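Local atomic coordinates of hydrolase, isochorismatase family (Pseudomonas putida, PDB entry 4L07), a protein that hydrolyses the amide bond of maleamate, probably yielding maleate and ammonia, as an amidase of the isochorismatase family. Residues Ala152-Ala157 with Phe162-Pro167; Val166-Cys171 with Ala181-Ile186. All coordinates share one frame; numbering follows the deposited sequence.

Contact 1 (Ala152-Ala157 with Phe162-Pro167); sequences ATVVDA and FKVLVP
Val154 and Ala157, one helical turn apart, meet Val164 of the strand through methyl groups. Val154 CG1 lies 3.9 Å from Val164 CG1, and Val154 CG2 is little farther, at 4.1 Å from the same methyl. The two valine side chains run at a slant to each other. Val164 has CG1 anti to its backbone N (chi1 -180°), which sends this branch to Val154 and turns CG2 to Ala157. Ala157 CB sits 3.5 Å from Val164 CG2, a close fit. An alanine in place of Val164 would probably leave the methyls of Val154 and Ala157 facing a gap between helix and strand. The polar link is a single backbone bond. Phe162 N donates to Ala157 O at 3.1 Å, tying the segment before the strand to the helix. The same oxygen lies at the edge of the Phe162 ring, with Phe162 CD2 3.5 Å from Ala157 O. Val139 and Val141 of the neighbouring strand extend the apolar layer. The contact is the return from helix to strand in a beta-alpha-beta crossover, strand 138-144, helix 146-159 and strand 163-172, of the isochorismatase fold.

Contact 2 (Val166-Cys171 with Ala181-Ile186); sequences VPADCC and ASLYDI
This contact lies in the beta-alpha-beta unit made of strand 163-172, helix 176-189 and strand 192-194, where the helix packs back over the strand that precedes it. All of it is apolar, and four side chains carry it. Val166 and Ala168 come from the strand side, and Leu183 and Ile186 from the helix. Val166 CG1 meets Ile186 CG2 at 3.7 Å. The Val166 branch CG1 stands between the backbone N and the carbonyl carbon (chi1 52°), and from there it reaches the isoleucine methyl. The other branch is turned to Leu183, more loosely, with Val166 CG2 4.3 Å from Leu183 CD2. The other leucine methyl, Leu183 CD1, touches Ala168 CB at 3.8 Å. With CD1 anti to CA (chi2 179°), the two leucine methyls are shared out, CD1 to Ala168 and CD2 to Val166.

Ala168 belongs to a short 3-10 turn that interrupts the strand. The turn is held by Cys170 N bonding to Pro167 O at 2.9 Å and by Cys171 N bonding to Ala168 O at 3.2 Å. Within this turn the Ala168 methyl lies against Leu183, while Pro167 points away from the helix. Val193 of strand 192-194 touches all four contact residues. On the helix, Asp185 makes a salt bridge to Arg151, which also bonds to Ser182. Ala181 packs on Ala181 of the second subunit, so the same helix also takes part in a subunit interface. Helix side chains set against one face of a parallel sheet, near its edge within the chain, are a feature of the layered alpha/beta fold of the isochorismatase family.

In the fold
Contacts 1 and 2 share strand 163-172 and overlap at Val166 and Pro167. Their centres lie about 10 Å apart. Helices 146-159 and 176-189 sit beside each other on that strand, and Val154 CG1 touches Ile186 CG2 at 3.9 Å, joining the two apolar layers. Contact 1 is buried throughout, whereas contact 2 is partly buried, with Ala168 and Leu183 partly exposed. Contact 1 combines methyl packing with a backbone bond where the helix leads into the strand. Contact 2 relies on side-chain packing alone. Together they follow two successive crossovers toward strand 192-194, the outermost strand on that side within the chain. Both regions approach the second subunit.

Contact 1 (Ala152-Ala157 with Phe162-Pro167)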
ATOM      1  N   ALA A 152      -9.303  11.618  -5.894  1.00 17.38           N
ATOM      2  CA  ALA A 152      -8.333  10.777  -5.179  1.00 17.78           C
ATOM      3  C   ALA A 152      -8.308   9.349  -5.725  1.00 17.61           C
ATOM      4  O   ALA A 152      -7.234   8.729  -5.860  1.00 17.65           O
ATOM      5  CB  ALA A 152      -8.625  10.780  -3.679  1.00 18.03           C
ATOM      6  N   THR A 153      -9.492   8.829  -6.042  1.00 17.21           N
ATOM      7  CA  THR A 153      -9.645   7.476  -6.587  1.00 17.88           C
ATOM      8  C   THR A 153      -9.035   7.395  -7.982  1.00 17.66           C
ATOM      9  O   THR A 153      -8.382   6.402  -8.330  1.00 18.12           O
ATOM     10  CB  THR A 153     -11.138   7.070  -6.610  1.00 17.91           C
ATOM     11  OG1 THR A 153     -11.618   7.010  -5.263  1.00 18.45           O
ATOM     12  CG2 THR A 153     -11.360   5.709  -7.281  1.00 18.05           C
ATOM     13  N   VAL A 154      -9.235   8.457  -8.760  1.00 17.26           N
ATOM     14  CA  VAL A 154      -8.720   8.540 -10.124  1.00 17.57           C
ATOM     15  C   VAL A 154      -7.194   8.541 -10.134  1.00 17.22           C
ATOM     16  O   VAL A 154      -6.587   7.773 -10.878  1.00 17.43           O
ATOM     17  CB  VAL A 154      -9.286   9.770 -10.867  1.00 17.62           C
ATOM     18  CG1 VAL A 154      -8.481  10.091 -12.127  1.00 17.92           C
ATOM     19  CG2 VAL A 154     -10.742   9.513 -11.219  1.00 18.09           C
ATOM     20  N   VAL A 155      -6.589   9.373  -9.287  1.00 17.18           N
ATOM     21  CA  VAL A 155      -5.126   9.409  -9.162  1.00 17.14           C
ATOM     22  C   VAL A 155      -4.583   8.036  -8.792  1.00 17.89           C
ATOM     23  O   VAL A 155      -3.652   7.538  -9.435  1.00 17.41           O
ATOM     24  CB  VAL A 155      -4.655  10.483  -8.159  1.00 17.38           C
ATOM     25  CG1 VAL A 155      -3.165  10.335  -7.856  1.00 17.49           C
ATOM     26  CG2 VAL A 155      -4.955  11.871  -8.707  1.00 17.07           C
ATOM     27  N   ASP A 156      -5.176   7.412  -7.775  1.00 18.06           N
ATOM     28  CA  ASP A 156      -4.747   6.072  -7.374  1.00 18.57           C
ATOM     29  C   ASP A 156      -4.949   4.996  -8.436  1.00 18.41           C
ATOM     30  O   ASP A 156      -4.108   4.100  -8.563  1.00 18.51           O
ATOM     31  CB  ASP A 156      -5.388   5.649  -6.050  1.00 19.43           C
ATOM     32  CG  ASP A 156      -4.490   5.928  -4.853  1.00 20.56           C
ATOM     33  OD1 ASP A 156      -3.333   6.361  -5.047  1.00 21.26           O
ATOM     34  OD2 ASP A 156      -4.938   5.718  -3.705  1.00 21.63           O
ATOM     35  N   ALA A 157      -6.046   5.074  -9.187  1.00 18.48           N
ATOM     36  CA  ALA A 157      -6.308   4.096 -10.251  1.00 18.19           C
ATOM     37  C   ALA A 157      -5.202   4.081 -11.312  1.00 18.40           C
ATOM     38  O   ALA A 157      -4.683   3.007 -11.653  1.00 18.15           O
ATOM     39  CB  ALA A 157      -7.672   4.336 -10.897  1.00 17.70           C
ATOM     40  N   PHE A 162      -3.954   1.051 -13.911  1.00 19.78           N
ATOM     41  CA  PHE A 162      -5.196   0.990 -14.697  1.00 20.83           C
ATOM     42  C   PHE A 162      -5.434   2.269 -15.483  1.00 21.09           C
ATOM     43  O   PHE A 162      -5.169   3.362 -14.997  1.00 21.57           O
ATOM     44  CB  PHE A 162      -6.405   0.692 -13.803  1.00 20.98           C
ATOM     45  CG  PHE A 162      -6.195  -0.487 -12.898  1.00 21.27           C
ATOM     46  CD1 PHE A 162      -6.331  -1.779 -13.385  1.00 21.52           C
ATOM     47  CD2 PHE A 162      -5.834  -0.301 -11.565  1.00 21.79           C
ATOM     48  CE1 PHE A 162      -6.120  -2.874 -12.557  1.00 21.44           C
ATOM     49  CE2 PHE A 162      -5.614  -1.390 -10.735  1.00 22.00           C
ATOM     50  CZ  PHE A 162      -5.755  -2.679 -11.235  1.00 21.59           C
ATOM     51  N   LYS A 163      -5.928   2.114 -16.708  1.00 21.42           N
ATOM     52  CA  LYS A 163      -6.366   3.250 -17.515  1.00 21.37           C
ATOM     53  C   LYS A 163      -7.680   3.758 -16.940  1.00 20.85           C
ATOM     54  O   LYS A 163      -8.495   2.967 -16.447  1.00 20.57           O
ATOM     55  CB  LYS A 163      -6.522   2.831 -18.971  1.00 22.06           C
ATOM     56  CG  LYS A 163      -5.189   2.515 -19.637  1.00 24.44           C
ATOM     57  CD  LYS A 163      -5.341   1.512 -20.762  1.00 25.40           C
ATOM     58  CE  LYS A 163      -4.025   1.317 -21.505  1.00 27.35           C
ATOM     59  NZ  LYS A 163      -3.748   2.443 -22.443  1.00 27.48           N
ATOM     60  N   VAL A 164      -7.885   5.072 -17.000  1.00 19.70           N
ATOM     61  CA  VAL A 164      -9.003   5.693 -16.300  1.00 19.72           C
ATOM     62  C   VAL A 164      -9.882   6.552 -17.200  1.00 19.66           C
ATOM     63  O   VAL A 164      -9.388   7.422 -17.932  1.00 19.50           O
ATOM     64  CB  VAL A 164      -8.522   6.559 -15.112  1.00 20.03           C
ATOM     65  CG1 VAL A 164      -9.699   7.201 -14.390  1.00 20.16           C
ATOM     66  CG2 VAL A 164      -7.734   5.719 -14.126  1.00 19.59           C
ATOM     67  N   LEU A 165     -11.187   6.306 -17.109  1.00 19.50           N
ATOM     68  CA  LEU A 165     -12.198   7.132 -17.765  1.00 20.16           C
ATOM     69  C   LEU A 165     -13.134   7.725 -16.717  1.00 20.75           C
ATOM     70  O   LEU A 165     -13.567   7.030 -15.792  1.00 20.69           O
ATOM     71  CB  LEU A 165     -13.005   6.287 -18.760  1.00 19.82           C
ATOM     72  CG  LEU A 165     -12.224   5.454 -19.789  1.00 19.72           C
ATOM     73  CD1 LEU A 165     -13.176   4.596 -20.616  1.00 20.19           C
ATOM     74  CD2 LEU A 165     -11.387   6.342 -20.706  1.00 19.85           C
ATOM     75  N   VAL A 166     -13.450   9.010 -16.859  1.00 21.32           N
ATOM     76  CA  VAL A 166     -14.340   9.676 -15.922  1.00 21.66           C
ATOM     77  C   VAL A 166     -15.496  10.385 -16.643  1.00 22.53           C
ATOM     78  O   VAL A 166     -15.287  11.419 -17.278  1.00 22.48           O
ATOM     79  CB  VAL A 166     -13.568  10.631 -14.968  1.00 22.87           C
ATOM     80  CG1 VAL A 166     -12.692  11.593 -15.740  1.00 24.91           C
ATOM     81  CG2 VAL A 166     -14.514  11.388 -14.047  1.00 22.68           C
ATOM     82  N   PRO A 167     -16.710   9.811 -16.562  1.00 22.50           N
ATOM     83  CA  PRO A 167     -17.881  10.510 -17.103  1.00 22.55           C
ATOM     84  C   PRO A 167     -18.283  11.658 -16.186  1.00 23.02           C
ATOM     85  O   PRO A 167     -18.760  11.433 -15.073  1.00 23.14           O
ATOM     86  CB  PRO A 167     -18.961   9.421 -17.143  1.00 23.05           C
ATOM     87  CG  PRO A 167     -18.528   8.395 -16.153  1.00 22.68           C
ATOM     88  CD  PRO A 167     -17.027   8.439 -16.127  1.00 22.69           C
TER

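Contact 2 (Val166-Cys171 with Ala181-Ile186)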
ATOM      1  N   VAL A 166     -13.450   9.010 -16.859  1.00 21.32           N
ATOM      2  CA  VAL A 166     -14.340   9.676 -15.922  1.00 21.66           C
ATOM      3  C   VAL A 166     -15.496  10.385 -16.643  1.00 22.53           C
ATOM      4  O   VAL A 166     -15.287  11.419 -17.278  1.00 22.48           O
ATOM      5  CB  VAL A 166     -13.568  10.631 -14.968  1.00 22.87           C
ATOM      6  CG1 VAL A 166     -12.692  11.593 -15.740  1.00 24.91           C
ATOM      7  CG2 VAL A 166     -14.514  11.388 -14.047  1.00 22.68           C
ATOM      8  N   PRO A 167     -16.710   9.811 -16.562  1.00 22.50           N
ATOM      9  CA  PRO A 167     -17.881  10.510 -17.103  1.00 22.55           C
ATOM     10  C   PRO A 167     -18.283  11.658 -16.186  1.00 23.02           C
ATOM     11  O   PRO A 167     -18.760  11.433 -15.073  1.00 23.14           O
ATOM     12  CB  PRO A 167     -18.961   9.421 -17.143  1.00 23.05           C
ATOM     13  CG  PRO A 167     -18.528   8.395 -16.153  1.00 22.68           C
ATOM     14  CD  PRO A 167     -17.027   8.439 -16.127  1.00 22.69           C
ATOM     15  N   ALA A 168     -18.075  12.882 -16.664  1.00 23.22           N
ATOM     16  CA  ALA A 168     -18.285  14.094 -15.872  1.00 23.35           C
ATOM     17  C   ALA A 168     -19.712  14.205 -15.340  1.00 23.73           C
ATOM     18  O   ALA A 168     -19.933  14.688 -14.226  1.00 23.76           O
ATOM     19  CB  ALA A 168     -17.920  15.328 -16.691  1.00 23.08           C
ATOM     20  N   ASP A 169     -20.671  13.730 -16.134  1.00 24.05           N
ATOM     21  CA  ASP A 169     -22.082  13.774 -15.749  1.00 24.44           C
ATOM     22  C   ASP A 169     -22.470  12.701 -14.724  1.00 24.13           C
ATOM     23  O   ASP A 169     -23.646  12.554 -14.392  1.00 23.92           O
ATOM     24  CB  ASP A 169     -22.997  13.732 -16.989  1.00 25.93           C
ATOM     25  CG  ASP A 169     -22.851  12.453 -17.797  1.00 26.62           C
ATOM     26  OD1 ASP A 169     -23.840  12.054 -18.452  1.00 26.89           O
ATOM     27  OD2 ASP A 169     -21.763  11.843 -17.795  1.00 26.00           O
ATOM     28  N   CYS A 170     -21.474  11.965 -14.224  1.00 23.45           N
ATOM     29  CA  CYS A 170     -21.662  10.971 -13.162  1.00 23.63           C
ATOM     30  C   CYS A 170     -20.942  11.366 -11.872  1.00 23.49           C
ATOM     31  O   CYS A 170     -20.928  10.612 -10.890  1.00 23.53           O
ATOM     32  CB  CYS A 170     -21.132   9.616 -13.621  1.00 24.31           C
ATOM     33  SG  CYS A 170     -22.094   8.883 -14.947  1.00 25.52           S
ATOM     34  N   CYS A 171     -20.349  12.553 -11.889  1.00 22.87           N
ATOM     35  CA  CYS A 171     -19.579  13.055 -10.767  1.00 22.72           C
ATOM     36  C   CYS A 171     -20.295  14.247 -10.146  1.00 22.68           C
ATOM     37  O   CYS A 171     -20.616  15.212 -10.843  1.00 23.80           O
ATOM     38  CB  CYS A 171     -18.176  13.439 -11.240  1.00 22.76           C
ATOM     39  SG  CYS A 171     -17.199  12.035 -11.839  1.00 24.85           S
ATOM     40  N   ALA A 181     -12.120  22.329 -11.438  1.00 21.24           N
ATOM     41  CA  ALA A 181     -10.677  22.274 -11.229  1.00 20.41           C
ATOM     42  C   ALA A 181     -10.168  20.836 -11.257  1.00 20.45           C
ATOM     43  O   ALA A 181      -9.148  20.555 -11.879  1.00 19.73           O
ATOM     44  CB  ALA A 181     -10.294  22.951  -9.923  1.00 20.59           C
ATOM     45  N   SER A 182     -10.882  19.924 -10.599  1.00 20.63           N
ATOM     46  CA  SER A 182     -10.447  18.525 -10.589  1.00 20.83           C
ATOM     47  C   SER A 182     -10.603  17.848 -11.947  1.00 20.34           C
ATOM     48  O   SER A 182      -9.740  17.072 -12.346  1.00 20.22           O
ATOM     49  CB  SER A 182     -11.122  17.719  -9.477  1.00 21.79           C
ATOM     50  OG  SER A 182     -10.314  17.767  -8.305  1.00 23.78           O
ATOM     51  N   LEU A 183     -11.681  18.153 -12.662  1.00 19.66           N
ATOM     52  CA  LEU A 183     -11.866  17.594 -14.001  1.00 20.11           C
ATOM     53  C   LEU A 183     -10.770  18.064 -14.942  1.00 19.57           C
ATOM     54  O   LEU A 183     -10.317  17.306 -15.791  1.00 20.21           O
ATOM     55  CB  LEU A 183     -13.248  17.930 -14.573  1.00 20.40           C
ATOM     56  CG  LEU A 183     -14.426  17.208 -13.908  1.00 21.18           C
ATOM     57  CD1 LEU A 183     -15.729  17.659 -14.556  1.00 21.81           C
ATOM     58  CD2 LEU A 183     -14.284  15.689 -13.964  1.00 21.60           C
ATOM     59  N   TYR A 184     -10.331  19.308 -14.767  1.00 20.18           N
ATOM     60  CA  TYR A 184      -9.218  19.830 -15.559  1.00 19.95           C
ATOM     61  C   TYR A 184      -7.935  19.049 -15.271  1.00 19.67           C
ATOM     62  O   TYR A 184      -7.281  18.554 -16.199  1.00 18.67           O
ATOM     63  CB  TYR A 184      -9.003  21.327 -15.314  1.00 20.91           C
ATOM     64  CG  TYR A 184      -7.786  21.867 -16.044  1.00 21.35           C
ATOM     65  CD1 TYR A 184      -7.836  22.133 -17.413  1.00 21.98           C
ATOM     66  CD2 TYR A 184      -6.581  22.089 -15.371  1.00 21.44           C
ATOM     67  CE1 TYR A 184      -6.727  22.616 -18.093  1.00 22.35           C
ATOM     68  CE2 TYR A 184      -5.465  22.573 -16.043  1.00 21.74           C
ATOM     69  CZ  TYR A 184      -5.548  22.838 -17.402  1.00 22.17           C
ATOM     70  OH  TYR A 184      -4.456  23.317 -18.084  1.00 22.13           O
ATOM     71  N   ASP A 185      -7.586  18.932 -13.991  1.00 19.29           N
ATOM     72  CA  ASP A 185      -6.379  18.198 -13.600  1.00 19.48           C
ATOM     73  C   ASP A 185      -6.403  16.751 -14.081  1.00 19.14           C
ATOM     74  O   ASP A 185      -5.379  16.225 -14.523  1.00 19.17           O
ATOM     75  CB  ASP A 185      -6.178  18.227 -12.084  1.00 20.21           C
ATOM     76  CG  ASP A 185      -5.762  19.595 -11.554  1.00 20.37           C
ATOM     77  OD1 ASP A 185      -5.425  20.524 -12.338  1.00 20.10           O
ATOM     78  OD2 ASP A 185      -5.767  19.730 -10.319  1.00 20.74           O
ATOM     79  N   ILE A 186      -7.565  16.105 -13.962  1.00 18.50           N
ATOM     80  CA  ILE A 186      -7.727  14.729 -14.424  1.00 18.46           C
ATOM     81  C   ILE A 186      -7.476  14.625 -15.935  1.00 18.66           C
ATOM     82  O   ILE A 186      -6.633  13.842 -16.366  1.00 19.13           O
ATOM     83  CB  ILE A 186      -9.102  14.138 -14.027  1.00 18.57           C
ATOM     84  CG1 ILE A 186      -9.165  13.941 -12.506  1.00 18.87           C
ATOM     85  CG2 ILE A 186      -9.349  12.816 -14.745  1.00 18.12           C
ATOM     86  CD1 ILE A 186     -10.577  13.809 -11.955  1.00 19.34           C
TER